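PDB 6NJW: Xcc_ctr_pt, which is the C-terminal region, with the Toprim domain, of a class 2 OLD family nuclease that probably cleaves nucleic acid by two-metal catalysis. Local coordinates for residues Ile176-Asp179 against Leu180-Leu184; Gly191-Ala194 against Gln195-Pro199. All blocks are in the same frame, centred on the assembly; numbering follows the deposited sequence.

Interaction 1 of 2, residues Ile176-Asp179 against Leu180-Leu184; sequences IDED and LLLRL
Asp-177 and Leu-180 meet at the N-cap of helix 178-188, where the aspartate side chain reaches forward to the amide of Leu-180 in the first turn. Its CG lies anti to the backbone N (chi1 -174°), which brings OD1 within bonding range of Leu-180 N. Leu-180 N gives OD1 a capping bond that is weak, 3.3 Å long though fairly straight (163° at the hydrogen). The carboxylate also lies against the leucine, CG standing 3.7 Å from Leu-180 CB, and the two side chains cross at about a right angle. The negative charge at this end would be expected to suit the helix dipole.

Regular i to i+4 bonding begins at the cap itself: Leu-181 N donates to Asp-177 O at 3.0 Å, with Leu-182 N to Glu-178 O and Arg-183 N to Asp-179 O following.

On another flank Glu-178 runs beside Leu-182, both pointing the same way, and its CG is 3.8 Å from Leu-182 CD1. Leu-182 CG lies 3.4 Å from Glu-178 O.

Leu-181 and Glu-178 touch helix 134-154, at Phe-139 and Pro-136 respectively, while Trp-169 of helix 160-171 lies against Asp-177 and Leu-180. The start of helix 178-188 therefore contacts both of these helices.

Followed outward, Arg-183 starts with CB 3.3 Å from Asp-179 O. A bend at chi3 (-45°) then folds the chain back along the helix. The guanidinium comes to lie with one face over that same oxygen, offset toward the rim. Neither nearby carboxylate is in contact with it; Asp-179 OD2 stays 5.1 Å from Arg-183 NH2, so any attraction acts at a distance. The terminal NH2 instead rests 3.7 Å from Asp-179 CB.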
loop_
_atom_site.group_PDB
_atom_site.type_symbol
_atom_site.label_atom_id
_atom_site.label_comp_id
_atom_site.label_asym_id
_atom_site.label_seq_id
_atom_site.Cartn_x
_atom_site.Cartn_y
_atom_site.Cartn_z
ATOM N N ILE A 176 -1.772 -21.333 5.203
ATOM C CA ILE A 176 -1.185 -20.456 6.208
ATOM C C ILE A 176 -2.269 -20.122 7.213
ATOM O O ILE A 176 -3.444 -19.980 6.853
ATOM C CB ILE A 176 -0.556 -19.179 5.592
ATOM C CG1 ILE A 176 -1.586 -18.299 4.889
ATOM C CG2 ILE A 176 0.523 -19.516 4.612
ATOM C CD1 ILE A 176 -2.178 -17.220 5.743
ATOM N N ASP A 177 -1.877 -20.022 8.478
ATOM C CA ASP A 177 -2.748 -19.506 9.527
ATOM C C ASP A 177 -2.569 -17.995 9.514
ATOM O O ASP A 177 -1.607 -17.467 10.081
ATOM C CB ASP A 177 -2.392 -20.117 10.876
ATOM C CG ASP A 177 -3.349 -19.722 11.981
ATOM O OD1 ASP A 177 -4.116 -18.755 11.814
ATOM O OD2 ASP A 177 -3.324 -20.398 13.034
ATOM N N GLU A 178 -3.493 -17.298 8.856
ATOM C CA GLU A 178 -3.351 -15.857 8.697
ATOM C C GLU A 178 -3.403 -15.139 10.034
ATOM O O GLU A 178 -2.690 -14.151 10.241
ATOM C CB GLU A 178 -4.436 -15.321 7.770
ATOM C CG GLU A 178 -4.317 -13.839 7.494
ATOM C CD GLU A 178 -5.197 -13.395 6.346
ATOM O OE1 GLU A 178 -5.146 -14.049 5.279
ATOM O OE2 GLU A 178 -5.941 -12.402 6.519
ATOM N N ASP A 179 -4.266 -15.593 10.943
ATOM C CA ASP A 179 -4.365 -14.936 12.240
ATOM C C ASP A 179 -3.031 -14.989 12.965
ATOM O O ASP A 179 -2.563 -13.981 13.506
ATOM C CB ASP A 179 -5.476 -15.579 13.081
ATOM C CG ASP A 179 -6.872 -15.259 12.555
ATOM O OD1 ASP A 179 -7.028 -14.260 11.827
ATOM O OD2 ASP A 179 -7.816 -16.009 12.870
ATOM N N LEU A 180 -2.389 -16.157 12.963
ATOM C CA LEU A 180 -1.129 -16.296 13.679
ATOM C C LEU A 180 -0.016 -15.512 12.997
ATOM O O LEU A 180 0.801 -14.869 13.674
ATOM C CB LEU A 180 -0.758 -17.773 13.802
ATOM C CG LEU A 180 0.494 -18.058 14.626
ATOM C CD1 LEU A 180 0.341 -17.467 16.016
ATOM C CD2 LEU A 180 0.760 -19.564 14.698
ATOM N N LEU A 181 0.037 -15.558 11.658
ATOM C CA LEU A 181 1.022 -14.755 10.939
ATOM C C LEU A 181 0.908 -13.287 11.325
ATOM O O LEU A 181 1.899 -12.656 11.703
ATOM C CB LEU A 181 0.852 -14.925 9.425
ATOM C CG LEU A 181 1.750 -14.023 8.579
ATOM C CD1 LEU A 181 3.198 -14.383 8.828
ATOM C CD2 LEU A 181 1.405 -14.133 7.080
ATOM N N LEU A 182 -0.296 -12.725 11.231
ATOM C CA LEU A 182 -0.453 -11.315 11.548
ATOM C C LEU A 182 -0.224 -11.047 13.026
ATOM O O LEU A 182 0.265 -9.973 13.382
ATOM C CB LEU A 182 -1.828 -10.824 11.100
ATOM C CG LEU A 182 -1.966 -10.888 9.570
ATOM C CD1 LEU A 182 -3.368 -10.517 9.131
ATOM C CD2 LEU A 182 -0.935 -9.998 8.893
ATOM N N ARG A 183 -0.554 -12.008 13.894
ATOM C CA ARG A 183 -0.248 -11.856 15.314
ATOM C C ARG A 183 1.254 -11.720 15.533
ATOM O O ARG A 183 1.709 -10.849 16.282
ATOM C CB ARG A 183 -0.821 -13.053 16.103
ATOM C CG ARG A 183 -0.786 -12.909 17.626
ATOM C CD ARG A 183 -1.619 -14.032 18.345
ATOM N NE ARG A 183 -2.907 -14.227 17.689
ATOM C CZ ARG A 183 -3.396 -15.409 17.323
ATOM N NH1 ARG A 183 -2.721 -16.517 17.588
ATOM N NH2 ARG A 183 -4.564 -15.481 16.699
ATOM N N LEU A 184 2.046 -12.552 14.877
ATOM C CA LEU A 184 3.494 -12.436 15.037
ATOM C C LEU A 184 4.012 -11.108 14.488
ATOM O O LEU A 184 4.836 -10.437 15.125
ATOM C CB LEU A 184 4.182 -13.618 14.357
ATOM C CG LEU A 184 3.781 -14.992 14.914
ATOM C CD1 LEU A 184 4.359 -16.141 14.089
ATOM C CD2 LEU A 184 4.141 -15.142 16.408
#

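Interaction 2 of 2, residues Gly191-Ala194 against Gln195-Pro199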
loop_
_atom_site.group_PDB
_atom_site.type_symbol
_atom_site.label_atom_id
_atom_site.label_comp_id
_atom_site.label_asym_id
_atom_site.label_seq_id
_atom_site.Cartn_x
_atom_site.Cartn_y
_atom_site.Cartn_z
ATOM N N GLY A 191 5.618 -1.654 11.362
ATOM C CA GLY A 191 6.663 -0.868 10.727
ATOM C C GLY A 191 8.025 -1.525 10.832
ATOM O O GLY A 191 8.759 -1.619 9.844
ATOM N N ARG A 192 8.374 -2.010 12.028
ATOM C CA ARG A 192 9.663 -2.672 12.206
ATOM C C ARG A 192 9.786 -3.878 11.292
ATOM O O ARG A 192 10.824 -4.079 10.646
ATOM C CB ARG A 192 9.847 -3.083 13.673
ATOM C CG ARG A 192 11.058 -3.970 13.928
ATOM C CD ARG A 192 11.302 -4.201 15.428
ATOM N NE ARG A 192 11.321 -2.938 16.159
ATOM C CZ ARG A 192 12.424 -2.251 16.439
ATOM N NH1 ARG A 192 13.613 -2.713 16.064
ATOM N NH2 ARG A 192 12.336 -1.101 17.101
ATOM N N PHE A 193 8.725 -4.683 11.208
ATOM C CA PHE A 193 8.737 -5.857 10.339
ATOM C C PHE A 193 8.946 -5.469 8.879
ATOM O O PHE A 193 9.738 -6.096 8.166
ATOM C CB PHE A 193 7.426 -6.632 10.494
ATOM C CG PHE A 193 7.371 -7.862 9.660
ATOM C CD1 PHE A 193 8.016 -9.013 10.075
ATOM C CD2 PHE A 193 6.695 -7.869 8.451
ATOM C CE1 PHE A 193 7.979 -10.151 9.301
ATOM C CE2 PHE A 193 6.661 -8.998 7.668
ATOM C CZ PHE A 193 7.300 -10.145 8.087
ATOM N N ALA A 194 8.219 -4.454 8.406
ATOM C CA ALA A 194 8.312 -4.072 6.996
ATOM C C ALA A 194 9.704 -3.549 6.650
ATOM O O ALA A 194 10.229 -3.832 5.566
ATOM C CB ALA A 194 7.250 -3.022 6.662
ATOM N N GLN A 195 10.321 -2.796 7.564
ATOM C CA GLN A 195 11.670 -2.295 7.317
ATOM C C GLN A 195 12.680 -3.431 7.197
ATOM O O GLN A 195 13.576 -3.395 6.345
ATOM C CB GLN A 195 12.076 -1.344 8.436
ATOM C CG GLN A 195 11.366 -0.009 8.415
ATOM C CD GLN A 195 11.793 0.866 9.579
ATOM O OE1 GLN A 195 11.361 0.658 10.711
ATOM N NE2 GLN A 195 12.670 1.826 9.312
ATOM N N ALA A 196 12.556 -4.449 8.052
ATOM C CA ALA A 196 13.432 -5.612 7.974
ATOM C C ALA A 196 13.156 -6.443 6.733
ATOM O O ALA A 196 14.057 -7.120 6.230
ATOM C CB ALA A 196 13.269 -6.471 9.235
ATOM N N LEU A 197 11.927 -6.407 6.216
ATOM C CA LEU A 197 11.624 -7.162 5.007
ATOM C C LEU A 197 12.021 -6.405 3.742
ATOM O O LEU A 197 12.297 -7.035 2.714
ATOM C CB LEU A 197 10.133 -7.502 4.959
ATOM C CG LEU A 197 9.651 -8.422 3.830
ATOM C CD1 LEU A 197 10.315 -9.789 3.917
ATOM C CD2 LEU A 197 8.140 -8.557 3.848
ATOM N N ALA A 198 12.046 -5.071 3.801
ATOM C CA ALA A 198 12.224 -4.253 2.599
ATOM C C ALA A 198 13.441 -4.629 1.759
ATOM O O ALA A 198 13.295 -4.704 0.525
ATOM C CB ALA A 198 12.276 -2.768 2.996
ATOM N N PRO A 199 14.626 -4.898 2.324
ATOM C CA PRO A 199 15.769 -5.309 1.475
ATOM C C PRO A 199 15.535 -6.564 0.647
ATOM O O PRO A 199 16.299 -6.809 -0.290
ATOM C CB PRO A 199 16.898 -5.532 2.494
ATOM C CG PRO A 199 16.561 -4.639 3.623
ATOM C CD PRO A 199 15.057 -4.618 3.704
#
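Phe-193 and Leu-197, one turn apart on helix 190-197, form one buried apolar face of this turn; Ala-194, also buried, forms another. The first two lie side by side and point the same way, and Leu-197 CD2 approaches the ring obliquely, 4.1 Å from Phe-193 CE2. Both have CG anti to the backbone N (chi1 -179° for the phenylalanine), an arrangement that carries the ring and the branched tip in the same direction.

The backbone beneath changes character along the segment. Gln-195 N to Gly-191 O, at 3.0 Å, and Ala-196 N to Arg-192 O are ordinary i to i+4 bonds with an N-H...O angle of 162° each. Leu-197 N still reaches Phe-193 O at 2.9 Å, but the N-H...O angle falls to 138°, and the same amide makes a weak i to i+3 bond to Ala-194 O. That oxygen also receives a weak bond from Ala-198 N, so two amides share it; Ala-198 and Pro-199 belong to a 3-10 segment.

The exposed side is mixed. Gln-195 extends beyond CG and lies close alongside the carbonyl of Gly-191, its CG 3.4 Å and its OE1 3.6 Å from Gly-191 O. Arg-192 is the loose part: its side chain stays at least 5.0 Å from residues 195-199.

Helix 134-154 receives Phe-193 on Val-150 and Ile-151 and Leu-197 on Met-147, with Ile-185 and Ile-188 of helix 178-188 also touching the ring. Ala-194 and Ala-198 pack instead against helix 29-41, which follows strand 22-26 of the parallel sheet.

In the fold
Interactions 1 and 2 come in series along the chain, on the consecutive helices 178-188 and 190-197; their centres are 17 Å apart and their nearest atoms about 6 Å, without touching. Both contacts touch helix 134-154, and both reach Ile-151, through Leu-181 and Phe-193. Interaction 1 is a surface contact at a helix start that also meets helix 160-171, whereas interaction 2 is partly buried and packs against helix 29-41 of the Toprim part. The side chains of Leu-182 and Ala-194 are each about 11 Å from the bound magnesium, so neither contact forms its coordination shell; the Leu-182 side chain is about 9 Å from that of the magnesium ligand Asp-82.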